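Local coordinates for odorant-binding protein 47 (Anopheles gambiae, PDB 3PM2), which binds hydrophobic odorants and is thought to help capture and carry them through the aqueous fluid around olfactory sensory dendrites, at residues G53-E58 against G126-H131; E48-G53 against A118-A123. One frame throughout, in Å; residues are numbered along the deposited sequence.

Overall arrangement
From the N terminus, the chain leaves helix 27-44 and runs through a loop, 48-53, that delivers it to helix 55-63. The segments of both contacts that come first in sequence, 48-53 in interaction 2 and 53-58 in interaction 1, follow one another here and share Gly53. After a largely helical excursion the chain emerges from helix 111-118. Residues 118-123 then return to the loop and close interaction 2, and residues 126-131 meet the start of helix 55-63, closing interaction 1 before helix 133-147 begins. The segments alternate, so the two closures cross rather than nest. The salt bridge from Arg52 to Glu127 joins them.

Interaction 1. Residues G53-E58 against G126-H131; sequences GCCVAE and GEQICH
Glu58 OE1 receives two donors: the backbone N of His131, 2.9 Å away, and a water at 2.7 Å. The N-H comes from the syn side of the carboxylate, 20° out of its plane, and the bond is bent to 135° at the hydrogen. Glutamate suits this place because it is long enough to bring an acceptor to His131 N; with CG anti to the backbone N, the extended chain runs from the first turn of helix 55-63 past CB of Cys130 to the backbone of His131. The water on OE1 also donates to His131 O, which accepts from a second water that donates to Cys54 O as well. The His131 ring takes no part in this grip; its ND1 caps Ile133 N at the start of helix 133-147.

Beside this polar patch lies the disulfide Cys55-Cys130, whose SG atoms are 2.0 Å apart with a dihedral of 106°. By its place among the cysteines it probably corresponds to the link between the second and fifth cysteines of classical odorant-binding proteins. Trp37 and Gln40 of helix 27-44 lie against Cys55.

Gly53 has no side chain, and CA can therefore approach Cys130 O to 3.4 Å in a C-H...O contact; a water also joins Gly53 N to that oxygen. Another water donates to Gly53 O and accepts from Cys130 N, the latter 2.9 Å from the water. Next in sequence, Cys54 is the N-cap of the helix, its SG accepting weakly from Ala57 N.

A covalent bond thus pins the loop to the helix start, while direct and water-mediated hydrogen bonds set the backbone alignment beside it. Glu58 OE1 takes an N-H and a water, and OE2 accepts from another water, a pattern consistent with an ionised carboxylate.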
ATOM      1  N   GLY A  53       1.818  -5.447  11.308  1.00 13.94           N
ATOM      2  CA  GLY A  53       2.344  -4.334  10.520  1.00 13.55           C
ATOM      3  C   GLY A  53       3.226  -4.773   9.373  1.00 16.99           C
ATOM      4  O   GLY A  53       4.037  -5.693   9.518  1.00 15.65           O
ATOM      5  N   CYS A  54       3.047  -4.144   8.215  1.00 12.54           N
ATOM      6  CA  CYS A  54       3.797  -4.516   7.027  1.00 11.77           C
ATOM      7  C   CYS A  54       5.161  -3.787   7.011  1.00 13.57           C
ATOM      8  O   CYS A  54       5.201  -2.546   6.929  1.00 11.37           O
ATOM      9  CB  CYS A  54       2.985  -4.204   5.779  1.00 13.63           C
ATOM     10  SG  CYS A  54       3.915  -4.448   4.260  1.00 17.60           S
ATOM     11  N   CYS A  55       6.260  -4.550   7.085  1.00 12.36           N
ATOM     12  CA  CYS A  55       7.598  -3.944   7.075  1.00 13.61           C
ATOM     13  C   CYS A  55       8.014  -3.393   5.732  1.00 14.02           C
ATOM     14  O   CYS A  55       8.844  -2.487   5.688  1.00 13.78           O
ATOM     15  CB  CYS A  55       8.647  -4.895   7.636  1.00 15.19           C
ATOM     16  SG  CYS A  55       8.507  -5.174   9.424  1.00 18.87           S
ATOM     17  N   VAL A  56       7.473  -3.955   4.618  1.00 11.30           N
ATOM     18  CA  VAL A  56       7.765  -3.436   3.288  1.00 11.21           C
ATOM     19  C   VAL A  56       7.364  -1.945   3.298  1.00 15.46           C
ATOM     20  O   VAL A  56       8.139  -1.090   2.869  1.00 13.77           O
ATOM     21  CB  VAL A  56       7.000  -4.206   2.157  1.00 15.17           C
ATOM     22  CG1 VAL A  56       7.164  -3.504   0.804  1.00 15.41           C
ATOM     23  CG2 VAL A  56       7.437  -5.670   2.068  1.00 14.80           C
ATOM     24  N   ALA A  57       6.148  -1.649   3.789  1.00 11.81           N
ATOM     25  CA  ALA A  57       5.621  -0.272   3.839  1.00 12.02           C
ATOM     26  C   ALA A  57       6.375   0.622   4.786  1.00 15.23           C
ATOM     27  O   ALA A  57       6.626   1.785   4.456  1.00 14.20           O
ATOM     28  CB  ALA A  57       4.138  -0.287   4.202  1.00 13.00           C
ATOM     29  N   GLU A  58       6.743   0.112   5.976  1.00 14.71           N
ATOM     30  CA  GLU A  58       7.515   0.942   6.906  1.00 14.02           C
ATOM     31  C   GLU A  58       8.868   1.328   6.278  1.00 17.05           C
ATOM     32  O   GLU A  58       9.304   2.472   6.415  1.00 17.03           O
ATOM     33  CB  GLU A  58       7.683   0.252   8.253  1.00 15.45           C
ATOM     34  CG  GLU A  58       8.430   1.113   9.265  1.00 18.56           C
ATOM     35  CD  GLU A  58       8.297   0.626  10.691  1.00 28.72           C
ATOM     36  OE1 GLU A  58       7.149   0.522  11.175  1.00 23.67           O
ATOM     37  OE2 GLU A  58       9.338   0.365  11.335  1.00 30.53           O
ATOM     38  N   GLY A 126      12.895 -14.705  14.070  1.00 30.77           N
ATOM     39  CA  GLY A 126      13.383 -13.615  13.237  1.00 29.55           C
ATOM     40  C   GLY A 126      12.310 -12.678  12.711  1.00 30.90           C
ATOM     41  O   GLY A 126      12.573 -11.888  11.802  1.00 30.73           O
ATOM     42  N   GLU A 127      11.088 -12.771  13.239  1.00 23.66           N
ATOM     43  CA  GLU A 127      10.025 -11.858  12.804  1.00 19.98           C
ATOM     44  C   GLU A 127      10.307 -10.476  13.373  1.00 21.15           C
ATOM     45  O   GLU A 127      10.416 -10.332  14.586  1.00 21.94           O
ATOM     46  CB  GLU A 127       8.656 -12.320  13.301  1.00 20.48           C
ATOM     47  CG  GLU A 127       7.532 -11.413  12.796  1.00 24.18           C
ATOM     48  CD  GLU A 127       6.156 -11.712  13.342  1.00 31.21           C
ATOM     49  OE1 GLU A 127       6.060 -12.464  14.334  1.00 22.06           O
ATOM     50  OE2 GLU A 127       5.169 -11.196  12.773  1.00 21.63           O
ATOM     51  N   GLN A 128      10.383  -9.469  12.518  1.00 19.01           N
ATOM     52  CA  GLN A 128      10.564  -8.086  12.963  1.00 19.04           C
ATOM     53  C   GLN A 128       9.192  -7.407  13.012  1.00 20.73           C
ATOM     54  O   GLN A 128       8.468  -7.410  12.007  1.00 20.08           O
ATOM     55  CB  GLN A 128      11.516  -7.334  12.032  1.00 20.72           C
ATOM     56  CG  GLN A 128      11.453  -5.814  12.200  1.00 29.28           C
ATOM     57  CD  GLN A 128      12.780  -5.114  12.130  1.00 51.64           C
ATOM     58  OE1 GLN A 128      13.848  -5.679  12.435  1.00 41.12           O
ATOM     59  NE2 GLN A 128      12.722  -3.842  11.738  1.00 43.84           N
ATOM     60  N   ILE A 129       8.836  -6.834  14.172  1.00 16.21           N
ATOM     61  CA  ILE A 129       7.548  -6.167  14.313  1.00 15.58           C
ATOM     62  C   ILE A 129       7.655  -4.726  13.829  1.00 20.28           C
ATOM     63  O   ILE A 129       8.535  -4.007  14.269  1.00 20.79           O
ATOM     64  CB  ILE A 129       7.006  -6.273  15.776  1.00 18.69           C
ATOM     65  CG1 ILE A 129       6.773  -7.762  16.186  1.00 18.62           C
ATOM     66  CG2 ILE A 129       5.750  -5.419  16.001  1.00 18.97           C
ATOM     67  CD1 ILE A 129       5.737  -8.580  15.339  1.00 17.14           C
ATOM     68  N   CYS A 130       6.783  -4.323  12.898  1.00 15.16           N
ATOM     69  CA  CYS A 130       6.719  -2.955  12.361  1.00 15.11           C
ATOM     70  C   CYS A 130       5.397  -2.347  12.766  1.00 16.53           C
ATOM     71  O   CYS A 130       4.406  -3.073  12.936  1.00 15.97           O
ATOM     72  CB  CYS A 130       6.888  -2.944  10.841  1.00 16.23           C
ATOM     73  SG  CYS A 130       8.579  -3.334  10.304  1.00 20.82           S
ATOM     74  N   HIS A 131       5.376  -1.017  12.930  1.00 13.00           N
ATOM     75  CA  HIS A 131       4.130  -0.358  13.278  1.00 13.02           C
ATOM     76  C   HIS A 131       3.176  -0.482  12.082  1.00 14.47           C
ATOM     77  O   HIS A 131       3.600  -0.278  10.954  1.00 14.68           O
ATOM     78  CB  HIS A 131       4.363   1.126  13.631  1.00 13.41           C
ATOM     79  CG  HIS A 131       3.193   1.770  14.330  1.00 16.01           C
ATOM     80  ND1 HIS A 131       2.037   2.127  13.643  1.00 16.84           N
ATOM     81  CD2 HIS A 131       3.076   2.172  15.618  1.00 16.06           C
ATOM     82  CE1 HIS A 131       1.251   2.709  14.536  1.00 16.03           C
ATOM     83  NE2 HIS A 131       1.832   2.749  15.742  1.00 16.44           N
TER
HETATM   84  O   HOH W   1       2.783  -5.224  13.811  1.00 15.91           O
HETATM   85  O   HOH W   2       5.145  -6.444  11.804  1.00 18.05           O
HETATM   86  O   HOH W   3       3.415  -0.873   8.303  1.00 14.28           O
HETATM   87  O   HOH W   4       5.017   1.807  10.224  1.00 17.15           O
HETATM   88  O   HOH W   5       8.269   0.525  13.929  1.00 31.21           O

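Interaction 2. Residues E48-G53 against A118-A123; sequences EGIPRG and AKLTPA
Arg52 and Leu120 meet at the surface of this largely helical odorant-binding fold of the C-plus class, where the loop between helices 27-44 and 55-63 faces the one between helices 111-118 and 133-147.

The apolar part centres on Leu120. Its CD1 lies 3.9 Å above one face of the Arg52 guanidinium, displaced toward the rim, and 4.0 Å from Arg52 CG. The same methyl faces the carbonyl oxygens of Ile50 and Pro51, with Ile50 O at 3.8 Å, and CG2 of Ile50 lies a little farther off. A branched leucine serves well here: with CG of Leu120 beside its backbone N (Leu120 chi1 -67°), one methyl is directed to the opposing backbone while CD2 stays near the arginine NH2. Ala123 contributes a small methyl, its CB 3.7 Å from Arg52 NH1, and Met47 packs on both Arg52 and Ala123.

Among the polar contacts, the strongest partner of the arginine is Glu127, whose OE1 forms a salt bridge with NH1 and also accepts from Ala123 N. One carboxylate oxygen thus holds both the guanidinium and the backbone N of Ala123. Bends at chi2 and chi3 bring the long chain round to that acid and to the loop backbone, a task that suits arginine with its several N-H groups. Arg52 NH1 also reaches Thr121 O in a weak but nearly straight hydrogen bond, 3.3 Å long and 163° at the hydrogen. Arg52 NH2 donates to a water in the guanidinium plane, which donates in turn to Thr121 O, 2.8 Å from it.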
ATOM      1  N   GLU A  48      -3.123 -15.607  12.269  1.00 21.75           N
ATOM      2  CA  GLU A  48      -4.431 -15.143  12.721  1.00 21.13           C
ATOM      3  C   GLU A  48      -4.288 -14.017  13.735  1.00 23.21           C
ATOM      4  O   GLU A  48      -3.179 -13.719  14.179  1.00 22.59           O
ATOM      5  CB  GLU A  48      -5.237 -16.296  13.320  1.00 22.81           C
ATOM      6  CG  GLU A  48      -4.736 -16.791  14.659  1.00 28.90           C
ATOM      7  CD  GLU A  48      -5.461 -17.999  15.213  1.00 45.80           C
ATOM      8  OE1 GLU A  48      -6.452 -18.456  14.598  1.00 38.79           O
ATOM      9  OE2 GLU A  48      -5.014 -18.504  16.265  1.00 33.02           O
ATOM     10  N   GLY A  49      -5.425 -13.435  14.114  1.00 19.06           N
ATOM     11  CA  GLY A  49      -5.464 -12.384  15.121  1.00 18.46           C
ATOM     12  C   GLY A  49      -5.298 -10.990  14.561  1.00 19.83           C
ATOM     13  O   GLY A  49      -5.665 -10.702  13.424  1.00 16.93           O
ATOM     14  N   ILE A  50      -4.811 -10.089  15.400  1.00 15.25           N
ATOM     15  CA  ILE A  50      -4.648  -8.684  15.027  1.00 13.55           C
ATOM     16  C   ILE A  50      -3.714  -8.559  13.808  1.00 17.86           C
ATOM     17  O   ILE A  50      -2.660  -9.226  13.821  1.00 16.23           O
ATOM     18  CB  ILE A  50      -4.101  -7.917  16.254  1.00 17.03           C
ATOM     19  CG1 ILE A  50      -5.124  -7.985  17.415  1.00 18.36           C
ATOM     20  CG2 ILE A  50      -3.715  -6.460  15.911  1.00 16.62           C
ATOM     21  CD1 ILE A  50      -4.515  -7.735  18.752  1.00 25.09           C
ATOM     22  N   PRO A  51      -4.108  -7.783  12.745  1.00 14.90           N
ATOM     23  CA  PRO A  51      -3.230  -7.621  11.565  1.00 14.42           C
ATOM     24  C   PRO A  51      -1.824  -7.178  11.977  1.00 18.17           C
ATOM     25  O   PRO A  51      -1.668  -6.373  12.886  1.00 17.11           O
ATOM     26  CB  PRO A  51      -3.940  -6.548  10.737  1.00 16.05           C
ATOM     27  CG  PRO A  51      -5.411  -6.759  11.069  1.00 20.31           C
ATOM     28  CD  PRO A  51      -5.357  -7.003  12.569  1.00 16.79           C
ATOM     29  N   ARG A  52      -0.797  -7.809  11.383  1.00 12.85           N
ATOM     30  CA  ARG A  52       0.589  -7.511  11.756  1.00 12.36           C
ATOM     31  C   ARG A  52       1.088  -6.446  10.790  1.00 16.63           C
ATOM     32  O   ARG A  52       0.805  -6.540   9.594  1.00 16.56           O
ATOM     33  CB  ARG A  52       1.467  -8.801  11.684  1.00 10.50           C
ATOM     34  CG  ARG A  52       0.860  -9.995  12.425  1.00 17.77           C
ATOM     35  CD  ARG A  52       1.899 -10.918  13.041  1.00 24.86           C
ATOM     36  NE  ARG A  52       1.339 -11.435  14.276  1.00 35.00           N
ATOM     37  CZ  ARG A  52       1.994 -11.650  15.407  1.00 37.30           C
ATOM     38  NH1 ARG A  52       3.314 -11.495  15.465  1.00 23.60           N
ATOM     39  NH2 ARG A  52       1.348 -12.104  16.468  1.00 35.19           N
ATOM     40  N   GLY A  53       1.818  -5.447  11.308  1.00 13.94           N
ATOM     41  CA  GLY A  53       2.344  -4.334  10.520  1.00 13.55           C
ATOM     42  C   GLY A  53       3.226  -4.773   9.373  1.00 16.99           C
ATOM     43  O   GLY A  53       4.037  -5.693   9.518  1.00 15.65           O
ATOM     44  N   ALA A 118       1.027  -2.647  16.729  1.00 14.96           N
ATOM     45  CA  ALA A 118       2.362  -2.121  17.028  1.00 16.18           C
ATOM     46  C   ALA A 118       3.000  -2.808  18.268  1.00 20.91           C
ATOM     47  O   ALA A 118       4.232  -2.858  18.386  1.00 19.61           O
ATOM     48  CB  ALA A 118       2.272  -0.632  17.266  1.00 17.36           C
ATOM     49  N   LYS A 119       2.149  -3.349  19.172  1.00 17.91           N
ATOM     50  CA  LYS A 119       2.589  -3.980  20.427  1.00 16.92           C
ATOM     51  C   LYS A 119       2.732  -5.507  20.374  1.00 21.12           C
ATOM     52  O   LYS A 119       3.108  -6.137  21.369  1.00 17.93           O
ATOM     53  CB  LYS A 119       1.698  -3.519  21.578  1.00 19.28           C
ATOM     54  CG  LYS A 119       1.717  -1.993  21.777  1.00 30.19           C
ATOM     55  CD  LYS A 119       1.664  -1.626  23.238  1.00 44.27           C
ATOM     56  CE  LYS A 119       1.288  -0.181  23.489  1.00 62.77           C
ATOM     57  NZ  LYS A 119       1.365   0.157  24.945  1.00 76.05           N
ATOM     58  N   LEU A 120       2.515  -6.100  19.188  1.00 17.01           N
ATOM     59  CA  LEU A 120       2.630  -7.543  19.028  1.00 16.68           C
ATOM     60  C   LEU A 120       4.081  -8.002  19.245  1.00 21.82           C
ATOM     61  O   LEU A 120       5.021  -7.254  18.998  1.00 19.72           O
ATOM     62  CB  LEU A 120       2.148  -7.960  17.616  1.00 16.25           C
ATOM     63  CG  LEU A 120       0.647  -7.778  17.329  1.00 19.33           C
ATOM     64  CD1 LEU A 120       0.347  -7.938  15.828  1.00 18.91           C
ATOM     65  CD2 LEU A 120      -0.206  -8.729  18.161  1.00 20.50           C
ATOM     66  N   THR A 121       4.241  -9.203  19.753  1.00 21.14           N
ATOM     67  CA  THR A 121       5.564  -9.780  19.982  1.00 21.57           C
ATOM     68  C   THR A 121       5.878 -10.760  18.869  1.00 23.53           C
ATOM     69  O   THR A 121       4.942 -11.356  18.344  1.00 23.55           O
ATOM     70  CB  THR A 121       5.673 -10.405  21.381  1.00 30.91           C
ATOM     71  OG1 THR A 121       4.627 -11.348  21.571  1.00 30.72           O
ATOM     72  CG2 THR A 121       5.637  -9.372  22.478  1.00 33.47           C
ATOM     73  N   PRO A 122       7.175 -10.950  18.494  1.00 20.94           N
ATOM     74  CA  PRO A 122       7.503 -11.893  17.405  1.00 20.77           C
ATOM     75  C   PRO A 122       6.917 -13.293  17.616  1.00 28.71           C
ATOM     76  O   PRO A 122       7.081 -13.858  18.691  1.00 29.73           O
ATOM     77  CB  PRO A 122       9.033 -11.888  17.405  1.00 22.38           C
ATOM     78  CG  PRO A 122       9.396 -10.547  17.921  1.00 26.16           C
ATOM     79  CD  PRO A 122       8.398 -10.287  19.000  1.00 21.57           C
ATOM     80  N   ALA A 123       6.135 -13.800  16.645  1.00 28.61           N
ATOM     81  CA  ALA A 123       5.491 -15.123  16.783  1.00 29.77           C
ATOM     82  C   ALA A 123       6.201 -16.245  16.038  1.00 34.33           C
ATOM     83  O   ALA A 123       5.797 -17.404  16.130  1.00 36.17           O
ATOM     84  CB  ALA A 123       4.017 -15.052  16.413  1.00 30.77           C
TER
HETATM   85  O   HOH W   6       2.300 -12.315  18.783  1.00 42.75           O